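PDB 6XJ9: agarase from Pseudoalteromonas fuliginea, which probably hydrolyses agarose, a galactan of red algal cell walls, and the oligosaccharides derived from it. Local coordinates for residues P273-T278 against R282-N287; R424-G429 against Q445-F450; M625-V630 against S658-P663. One frame throughout, in Å; residues are numbered along the deposited sequence.

Interaction 1 of 3, residues P273-T278 against R282-N287; sequences PKLEAT and RTAKYN
Arg282 reaches from the first residue of strand 282-286 to the backbone of the 273-278 loop, where its NH2 donates to Glu276 O at 2.8 Å. The bond lies in the carbonyl plane on a lone pair, with a C=O...N angle of 130°, although the acceptor is tilted 20° from the guanidinium plane. NE adds a weak second bond to the same oxygen at 3.4 Å. Beside this grip, a water in the guanidinium plane accepts from both Arg282 NE and Thr278 N, and Thr278 CG2 packs on Arg282 CD at 3.5 Å. The reach depends on the chain running extended from CG to NE after a first torsion (chi1 62°) that sets CG between backbone N and carbonyl carbon.

At the other end of the contact, Pro273 CG sits over one face of the Tyr286 ring, 3.7 Å from the centroid, in a CH-pi contact displaced toward the rim. Between these two ends Leu275 CD2 meets Ala284 CB at 4.0 Å.

Strand 282-286 is the outermost, within this chain, of a mixed sheet continuing through 289-293 and 299-305; backbone pairing to Val293 and Ser291 positions Arg282 and Ala284, and Leu299 touches Pro273, Leu275 and Tyr286. The Thr278 end of the loop is thus fixed by polar bonds from one guanidinium, the Pro273 end by dispersion and CH-pi contact.

Interaction 2 of 3, residues R424-G429 against Q445-F450; sequences RMITWG and QKVPYF
Ile426 and Val447 make the close part of this contact, with Ile426 CD1 3.5 Å from Val447 CG2. The side chains run past one another in antiparallel fashion, and Ile426 CG1 also lies 4.1 Å from Val447 CG2. With CG1 anti to the carbonyl carbon (chi1 -61°) and a second bend at chi2 -56°, the isoleucine brings CD1 nearer to the 445-450 segment than its CB direction alone would. There CD1 also abuts the backbone, 3.7 Å from Lys446 O. The other branch of the valine, CG1, faces Met425 CB more loosely at 4.3 Å; beyond CB the methionine turns from the 445-450 segment, and its side chain touches Ile305 of strand 299-305.

The contact brings the last turn of helix 413-428 against the residues leading into strand 449-453, after the chain has left the helix through a Schellman motif at Gly429 and returned by a loop. Strand 449-453 runs parallel to 501-506, consistent with the (beta/alpha)8 barrel of GH50 enzymes, so this is a helix-to-strand connection in which the helix packs back on the approach to the strand.

Against the close, buried meeting of the Ile426 and Val447 methyls stands the partly exposed Lys446 side, where Lys446 NZ stays 5.0 Å from Ile426 CG1. That NZ is instead engaged by a salt bridge to Asp423 and a hydrogen bond to Ser257 O. Leu422, one turn earlier in the helix, touches both Lys446 and Val447.

Interaction 3 of 3, residues M625-V630 against S658-P663; sequences MPIEVV and SQFDKP
Apolar contacts dominate where Val630 and Ile627 meet the ring of Phe660. Val630 CG1 approaches Phe660 CE2 to 3.5 Å, the side chains crossing at about a right angle; its anti placement to the backbone N (chi1 177°) carries that methyl to the ring. Ile627 CD1 comes to the edge of the same ring, near its plane, 4.0 Å from Phe660 CZ. The CZ-CE2 corner therefore fits beside two residues one helical turn apart.

The one approach to a polar group is that of Gln659, whose extended chain sets OE1 3.7 Å from Ile627 CD1, a van der Waals contact at the more exposed side. Gln659 CB lies 3.8 Å above the plane of the Phe660 ring, over its centre.

No hydrogen bond joins the segments; Pro626, the N-cap residue, offers its O to Val629 N and Val630 N within its own segment.

The first turn of helix 627-634 meets the 3-10 segment and loop between helix 651-654 and strand 664-666. Following strand 620-621 and preceding the parallel 640-643, it is consistent with a helix of the (beta/alpha)8 barrel; Val630 touches Phe620 and Phe642 of these strands, and helix 584-609 touches Pro626, Glu628 and Val629.

How the interactions relate
The three contacts follow one another along the chain, each closing before the next opens. Interactions 1 and 3 have centres about 23 Å apart. Interaction 1 uses strand 282-286 of the mixed sheet, which interaction 3 flanks, its 658-663 segment leading into strand 664-666. Interaction 2, about 21 Å from interaction 1 and about 30 Å from interaction 3 between centres, touches neither and involves strand 449-453, parallel to 501-506. Strand 299-305 links interactions 1 and 2, since Leu299 and Ile305 contact each in turn. The salt bridge from Lys285 NZ to Asp661 OD2 (2.5 Å) and the packing of Thr283 on Pro663 join strand 282-286 to the loop before 664-666, while interaction 2 lies elsewhere in what is consistent with the same catalytic barrel.

Interaction 1 of 3, residues P273-T278 against R282-N287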
loop_
_atom_site.group_PDB
_atom_site.type_symbol
_atom_site.label_atom_id
_atom_site.label_comp_id
_atom_site.label_asym_id
_atom_site.label_seq_id
_atom_site.Cartn_x
_atom_site.Cartn_y
_atom_site.Cartn_z
ATOM N N PRO A 273 27.215 18.056 9.766
ATOM C CA PRO A 273 28.339 18.589 10.537
ATOM C C PRO A 273 29.057 17.518 11.353
ATOM O O PRO A 273 28.478 16.491 11.708
ATOM C CB PRO A 273 27.678 19.594 11.491
ATOM C CG PRO A 273 26.238 19.128 11.596
ATOM C CD PRO A 273 25.915 18.569 10.228
ATOM N N LYS A 274 30.338 17.769 11.632
ATOM C CA LYS A 274 31.114 16.880 12.479
ATOM C C LYS A 274 31.457 17.627 13.761
ATOM O O LYS A 274 32.100 18.674 13.720
ATOM C CB LYS A 274 32.381 16.420 11.754
ATOM C CG LYS A 274 33.115 15.259 12.411
ATOM C CD LYS A 274 33.045 13.999 11.584
ATOM C CE LYS A 274 33.941 12.894 12.099
ATOM N NZ LYS A 274 35.318 13.374 12.363
ATOM N N LEU A 275 30.990 17.079 14.885
ATOM C CA LEU A 275 31.120 17.673 16.206
ATOM C C LEU A 275 32.184 16.885 16.965
ATOM O O LEU A 275 32.719 15.921 16.432
ATOM C CB LEU A 275 29.767 17.534 16.916
ATOM C CG LEU A 275 28.688 18.562 16.579
ATOM C CD1 LEU A 275 28.448 18.661 15.087
ATOM C CD2 LEU A 275 27.388 18.240 17.305
ATOM N N GLU A 276 32.459 17.285 18.213
ATOM C CA GLU A 276 33.412 16.593 19.068
ATOM C C GLU A 276 33.024 15.119 19.165
ATOM O O GLU A 276 31.874 14.801 19.475
ATOM C CB GLU A 276 33.448 17.251 20.452
ATOM C CG GLU A 276 34.236 16.455 21.481
ATOM C CD GLU A 276 34.344 17.062 22.870
ATOM O OE1 GLU A 276 35.400 16.892 23.495
ATOM O OE2 GLU A 276 33.379 17.699 23.329
ATOM N N ALA A 277 33.988 14.232 18.877
ATOM C CA ALA A 277 33.795 12.799 19.034
ATOM C C ALA A 277 34.254 12.371 20.425
ATOM O O ALA A 277 35.448 12.358 20.716
ATOM C CB ALA A 277 34.536 12.051 17.951
ATOM N N THR A 278 33.299 12.019 21.287
ATOM C CA THR A 278 33.647 11.652 22.650
ATOM C C THR A 278 33.809 10.139 22.756
ATOM O O THR A 278 34.252 9.642 23.782
ATOM C CB THR A 278 32.600 12.145 23.652
ATOM O OG1 THR A 278 31.421 11.382 23.395
ATOM C CG2 THR A 278 32.327 13.631 23.542
ATOM N N ARG A 282 25.709 11.056 22.711
ATOM C CA ARG A 282 25.466 12.176 23.613
ATOM C C ARG A 282 24.452 13.129 22.982
ATOM O O ARG A 282 23.954 12.861 21.890
ATOM C CB ARG A 282 26.801 12.863 23.923
ATOM C CG ARG A 282 27.469 13.441 22.689
ATOM C CD ARG A 282 28.849 14.013 22.960
ATOM N NE ARG A 282 29.388 14.638 21.756
ATOM C CZ ARG A 282 29.196 15.910 21.407
ATOM N NH1 ARG A 282 28.501 16.716 22.186
ATOM N NH2 ARG A 282 29.737 16.377 20.299
ATOM N N THR A 283 24.154 14.253 23.651
ATOM C CA THR A 283 23.188 15.191 23.086
ATOM C C THR A 283 23.886 16.470 22.613
ATOM O O THR A 283 24.969 16.808 23.091
ATOM C CB THR A 283 22.076 15.552 24.080
ATOM O OG1 THR A 283 22.668 16.314 25.132
ATOM C CG2 THR A 283 21.362 14.355 24.669
ATOM N N ALA A 284 23.266 17.152 21.640
ATOM C CA ALA A 284 23.665 18.500 21.249
ATOM C C ALA A 284 22.543 19.166 20.462
ATOM O O ALA A 284 21.625 18.502 20.003
ATOM C CB ALA A 284 24.947 18.503 20.445
ATOM N N LYS A 285 22.675 20.481 20.273
ATOM C CA LYS A 285 21.771 21.231 19.424
ATOM C C LYS A 285 22.475 21.561 18.112
ATOM O O LYS A 285 23.670 21.821 18.085
ATOM C CB LYS A 285 21.383 22.534 20.118
ATOM C CG LYS A 285 20.442 22.388 21.300
ATOM C CD LYS A 285 20.276 23.721 21.997
ATOM C CE LYS A 285 19.122 23.770 22.970
ATOM N NZ LYS A 285 19.040 25.109 23.598
ATOM N N TYR A 286 21.703 21.550 17.024
ATOM C CA TYR A 286 22.165 22.031 15.739
ATOM C C TYR A 286 20.988 22.715 15.055
ATOM O O TYR A 286 19.883 22.172 15.030
ATOM C CB TYR A 286 22.723 20.877 14.903
ATOM C CG TYR A 286 23.218 21.285 13.537
ATOM C CD1 TYR A 286 24.396 22.005 13.383
ATOM C CD2 TYR A 286 22.498 20.969 12.396
ATOM C CE1 TYR A 286 24.844 22.395 12.130
ATOM C CE2 TYR A 286 22.940 21.333 11.138
ATOM C CZ TYR A 286 24.114 22.056 11.004
ATOM O OH TYR A 286 24.539 22.420 9.757
ATOM N N ASN A 287 21.212 23.935 14.565
ATOM C CA ASN A 287 20.200 24.600 13.762
ATOM C C ASN A 287 18.944 24.826 14.600
ATOM O O ASN A 287 17.839 24.676 14.091
ATOM C CB ASN A 287 19.832 23.710 12.570
ATOM C CG ASN A 287 19.625 24.462 11.275
ATOM O OD1 ASN A 287 18.682 25.238 11.147
ATOM N ND2 ASN A 287 20.488 24.211 10.302
HETATM O O HOH W 1 30.451 11.860 20.639
#

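Interaction 2 of 3, residues R424-G429 against Q445-F450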
loop_
_atom_site.group_PDB
_atom_site.type_symbol
_atom_site.label_atom_id
_atom_site.label_comp_id
_atom_site.label_asym_id
_atom_site.label_seq_id
_atom_site.Cartn_x
_atom_site.Cartn_y
_atom_site.Cartn_z
ATOM N N ARG A 424 18.309 -6.424 8.630
ATOM C CA ARG A 424 17.017 -5.801 8.366
ATOM C C ARG A 424 17.035 -4.349 8.831
ATOM O O ARG A 424 16.609 -3.462 8.094
ATOM C CB ARG A 424 15.868 -6.546 9.055
ATOM C CG ARG A 424 15.363 -7.757 8.286
ATOM C CD ARG A 424 14.585 -8.713 9.177
ATOM N NE ARG A 424 13.827 -9.703 8.415
ATOM C CZ ARG A 424 13.031 -10.613 8.972
ATOM N NH1 ARG A 424 12.895 -10.655 10.285
ATOM N NH2 ARG A 424 12.374 -11.472 8.213
ATOM N N MET A 425 17.525 -4.114 10.055
ATOM C CA MET A 425 17.580 -2.758 10.574
ATOM C C MET A 425 18.451 -1.878 9.678
ATOM O O MET A 425 18.088 -0.739 9.389
ATOM C CB MET A 425 18.081 -2.720 12.023
ATOM C CG MET A 425 17.213 -3.519 12.979
ATOM S SD MET A 425 15.456 -3.117 12.787
ATOM C CE MET A 425 14.714 -4.634 13.385
ATOM N N ILE A 426 19.586 -2.417 9.207
ATOM C CA ILE A 426 20.434 -1.669 8.291
ATOM C C ILE A 426 19.623 -1.343 7.040
ATOM O O ILE A 426 19.590 -0.192 6.607
ATOM C CB ILE A 426 21.716 -2.453 7.900
ATOM C CG1 ILE A 426 22.637 -2.801 9.077
ATOM C CG2 ILE A 426 22.455 -1.747 6.767
ATOM C CD1 ILE A 426 23.096 -1.624 9.903
ATOM N N THR A 427 18.988 -2.370 6.457
ATOM C CA THR A 427 18.361 -2.240 5.148
ATOM C C THR A 427 17.176 -1.279 5.237
ATOM O O THR A 427 16.922 -0.499 4.319
ATOM C CB THR A 427 17.898 -3.605 4.622
ATOM O OG1 THR A 427 18.962 -4.544 4.757
ATOM C CG2 THR A 427 17.443 -3.567 3.179
ATOM N N TRP A 428 16.453 -1.350 6.362
ATOM C CA TRP A 428 15.259 -0.545 6.543
ATOM C C TRP A 428 15.633 0.876 6.954
ATOM O O TRP A 428 14.763 1.744 6.999
ATOM C CB TRP A 428 14.302 -1.193 7.553
ATOM C CG TRP A 428 13.873 -2.576 7.164
ATOM C CD1 TRP A 428 13.946 -3.145 5.923
ATOM C CD2 TRP A 428 13.278 -3.563 8.021
ATOM N NE1 TRP A 428 13.485 -4.431 5.963
ATOM C CE2 TRP A 428 13.058 -4.714 7.232
ATOM C CE3 TRP A 428 12.922 -3.594 9.376
ATOM C CZ2 TRP A 428 12.465 -5.867 7.748
ATOM C CZ3 TRP A 428 12.349 -4.737 9.887
ATOM C CH2 TRP A 428 12.128 -5.856 9.084
ATOM N N GLY A 429 16.922 1.091 7.261
ATOM C CA GLY A 429 17.431 2.419 7.562
ATOM C C GLY A 429 17.329 2.805 9.043
ATOM O O GLY A 429 17.632 3.936 9.414
ATOM N N GLN A 445 28.461 -5.018 16.716
ATOM C CA GLN A 445 29.223 -3.835 16.354
ATOM C C GLN A 445 28.744 -3.341 14.994
ATOM O O GLN A 445 29.554 -2.920 14.173
ATOM C CB GLN A 445 30.726 -4.135 16.387
ATOM C CG GLN A 445 31.309 -4.220 17.796
ATOM C CD GLN A 445 32.782 -4.560 17.817
ATOM O OE1 GLN A 445 33.623 -3.821 17.318
ATOM N NE2 GLN A 445 33.111 -5.696 18.402
ATOM N N LYS A 446 27.417 -3.356 14.792
ATOM C CA LYS A 446 26.811 -3.032 13.507
ATOM C C LYS A 446 25.616 -2.089 13.670
ATOM O O LYS A 446 25.409 -1.230 12.819
ATOM C CB LYS A 446 26.325 -4.303 12.801
ATOM C CG LYS A 446 27.355 -5.023 11.940
ATOM C CD LYS A 446 27.022 -6.486 11.708
ATOM C CE LYS A 446 25.640 -6.728 11.135
ATOM N NZ LYS A 446 25.653 -6.801 9.654
ATOM N N VAL A 447 24.803 -2.286 14.722
ATOM C CA VAL A 447 23.643 -1.431 14.942
ATOM C C VAL A 447 23.624 -1.005 16.406
ATOM O O VAL A 447 23.599 -1.866 17.286
ATOM C CB VAL A 447 22.316 -2.129 14.566
ATOM C CG1 VAL A 447 21.119 -1.203 14.738
ATOM C CG2 VAL A 447 22.336 -2.706 13.154
ATOM N N PRO A 448 23.596 0.320 16.699
ATOM C CA PRO A 448 23.509 0.817 18.076
ATOM C C PRO A 448 22.194 0.349 18.703
ATOM O O PRO A 448 21.249 0.016 17.983
ATOM C CB PRO A 448 23.490 2.351 17.928
ATOM C CG PRO A 448 24.052 2.603 16.546
ATOM C CD PRO A 448 23.623 1.415 15.713
ATOM N N TYR A 449 22.161 0.318 20.038
ATOM C CA TYR A 449 21.050 -0.289 20.753
ATOM C C TYR A 449 20.789 0.485 22.041
ATOM O O TYR A 449 21.664 1.178 22.543
ATOM C CB TYR A 449 21.310 -1.774 21.009
ATOM C CG TYR A 449 22.447 -2.055 21.963
ATOM C CD1 TYR A 449 23.743 -2.217 21.490
ATOM C CD2 TYR A 449 22.239 -2.148 23.333
ATOM C CE1 TYR A 449 24.794 -2.475 22.359
ATOM C CE2 TYR A 449 23.287 -2.394 24.215
ATOM C CZ TYR A 449 24.570 -2.560 23.722
ATOM O OH TYR A 449 25.618 -2.819 24.570
ATOM N N PHE A 450 19.552 0.387 22.534
ATOM C CA PHE A 450 19.146 0.980 23.796
ATOM C C PHE A 450 19.100 -0.145 24.823
ATOM O O PHE A 450 18.639 -1.233 24.493
ATOM C CB PHE A 450 17.796 1.680 23.604
ATOM C CG PHE A 450 17.901 2.973 22.827
ATOM C CD1 PHE A 450 18.173 2.974 21.462
ATOM C CD2 PHE A 450 17.804 4.196 23.473
ATOM C CE1 PHE A 450 18.306 4.166 20.759
ATOM C CE2 PHE A 450 17.933 5.386 22.767
ATOM C CZ PHE A 450 18.176 5.365 21.415
#

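Interaction 3 of 3, residues M625-V630 against S658-P663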
loop_
_atom_site.group_PDB
_atom_site.type_symbol
_atom_site.label_atom_id
_atom_site.label_comp_id
_atom_site.label_asym_id
_atom_site.label_seq_id
_atom_site.Cartn_x
_atom_site.Cartn_y
_atom_site.Cartn_z
ATOM N N MET A 625 1.712 11.725 32.920
ATOM C CA MET A 625 2.981 12.420 33.070
ATOM C C MET A 625 2.773 13.724 33.849
ATOM O O MET A 625 2.761 14.798 33.262
ATOM C CB MET A 625 3.594 12.715 31.693
ATOM C CG MET A 625 2.629 13.291 30.664
ATOM S SD MET A 625 3.519 13.597 29.098
ATOM C CE MET A 625 2.269 14.377 28.076
ATOM N N PRO A 626 2.614 13.689 35.195
ATOM C CA PRO A 626 2.462 14.926 35.965
ATOM C C PRO A 626 3.635 15.854 35.653
ATOM O O PRO A 626 4.785 15.405 35.593
ATOM C CB PRO A 626 2.556 14.470 37.426
ATOM C CG PRO A 626 2.153 13.001 37.391
ATOM C CD PRO A 626 2.635 12.485 36.044
ATOM N N ILE A 627 3.335 17.145 35.450
ATOM C CA ILE A 627 4.361 18.147 35.170
ATOM C C ILE A 627 5.438 18.147 36.259
ATOM O O ILE A 627 6.603 18.371 35.958
ATOM C CB ILE A 627 3.773 19.558 34.918
ATOM C CG1 ILE A 627 4.792 20.507 34.271
ATOM C CG2 ILE A 627 3.207 20.162 36.200
ATOM C CD1 ILE A 627 5.166 20.151 32.833
ATOM N N GLU A 628 5.068 17.870 37.517
ATOM C CA GLU A 628 6.025 17.918 38.615
ATOM C C GLU A 628 7.094 16.842 38.437
ATOM O O GLU A 628 8.260 17.022 38.803
ATOM C CB GLU A 628 5.320 17.711 39.957
ATOM C CG GLU A 628 4.452 18.887 40.374
ATOM C CD GLU A 628 2.988 18.823 39.975
ATOM O OE1 GLU A 628 2.639 18.014 39.088
ATOM O OE2 GLU A 628 2.187 19.591 40.567
ATOM N N VAL A 629 6.665 15.707 37.885
ATOM C CA VAL A 629 7.519 14.544 37.729
ATOM C C VAL A 629 8.425 14.789 36.526
ATOM O O VAL A 629 9.619 14.491 36.582
ATOM C CB VAL A 629 6.671 13.260 37.604
ATOM C CG1 VAL A 629 7.528 12.027 37.336
ATOM C CG2 VAL A 629 5.804 13.050 38.843
ATOM N N VAL A 630 7.862 15.371 35.457
ATOM C CA VAL A 630 8.651 15.665 34.269
ATOM C C VAL A 630 9.734 16.688 34.626
ATOM O O VAL A 630 10.892 16.558 34.224
ATOM C CB VAL A 630 7.801 16.178 33.089
ATOM C CG1 VAL A 630 8.693 16.538 31.907
ATOM C CG2 VAL A 630 6.745 15.189 32.654
ATOM N N SER A 658 9.190 23.151 26.249
ATOM C CA SER A 658 9.930 24.399 26.187
ATOM C C SER A 658 10.291 24.895 27.592
ATOM O O SER A 658 11.164 25.731 27.752
ATOM C CB SER A 658 9.150 25.420 25.398
ATOM O OG SER A 658 7.909 25.694 26.034
ATOM N N GLN A 659 9.651 24.337 28.622
ATOM C CA GLN A 659 9.949 24.651 30.014
ATOM C C GLN A 659 11.370 24.210 30.388
ATOM O O GLN A 659 11.988 24.838 31.245
ATOM C CB GLN A 659 8.920 23.961 30.910
ATOM C CG GLN A 659 8.741 24.579 32.293
ATOM C CD GLN A 659 7.572 23.948 33.017
ATOM O OE1 GLN A 659 6.545 23.614 32.424
ATOM N NE2 GLN A 659 7.721 23.766 34.315
ATOM N N PHE A 660 11.887 23.144 29.754
ATOM C CA PHE A 660 13.094 22.489 30.248
ATOM C C PHE A 660 14.257 22.573 29.270
ATOM O O PHE A 660 15.394 22.364 29.671
ATOM C CB PHE A 660 12.836 21.005 30.517
ATOM C CG PHE A 660 11.558 20.786 31.274
ATOM C CD1 PHE A 660 11.407 21.292 32.560
ATOM C CD2 PHE A 660 10.487 20.152 30.670
ATOM C CE1 PHE A 660 10.214 21.130 33.248
ATOM C CE2 PHE A 660 9.297 19.983 31.365
ATOM C CZ PHE A 660 9.166 20.468 32.650
ATOM N N ASP A 661 13.956 22.803 27.987
ATOM C CA ASP A 661 14.947 22.768 26.922
ATOM C C ASP A 661 15.822 21.518 27.055
ATOM O O ASP A 661 17.049 21.585 26.984
ATOM C CB ASP A 661 15.737 24.081 26.859
ATOM C CG ASP A 661 16.487 24.294 25.553
ATOM O OD1 ASP A 661 16.051 23.755 24.491
ATOM O OD2 ASP A 661 17.517 24.979 25.604
ATOM N N LYS A 662 15.173 20.366 27.236
ATOM C CA LYS A 662 15.859 19.084 27.185
ATOM C C LYS A 662 15.437 18.365 25.905
ATOM O O LYS A 662 14.317 18.572 25.445
ATOM C CB LYS A 662 15.452 18.245 28.401
ATOM C CG LYS A 662 16.160 18.608 29.700
ATOM C CD LYS A 662 17.492 17.913 29.790
ATOM C CE LYS A 662 18.424 18.545 30.796
ATOM N NZ LYS A 662 19.446 17.562 31.216
ATOM N N PRO A 663 16.263 17.459 25.320
ATOM C CA PRO A 663 15.789 16.593 24.234
ATOM C C PRO A 663 14.881 15.509 24.831
ATOM O O PRO A 663 14.991 15.173 26.017
ATOM C CB PRO A 663 17.075 15.982 23.648
ATOM C CG PRO A 663 18.073 16.012 24.809
ATOM C CD PRO A 663 17.663 17.183 25.688
#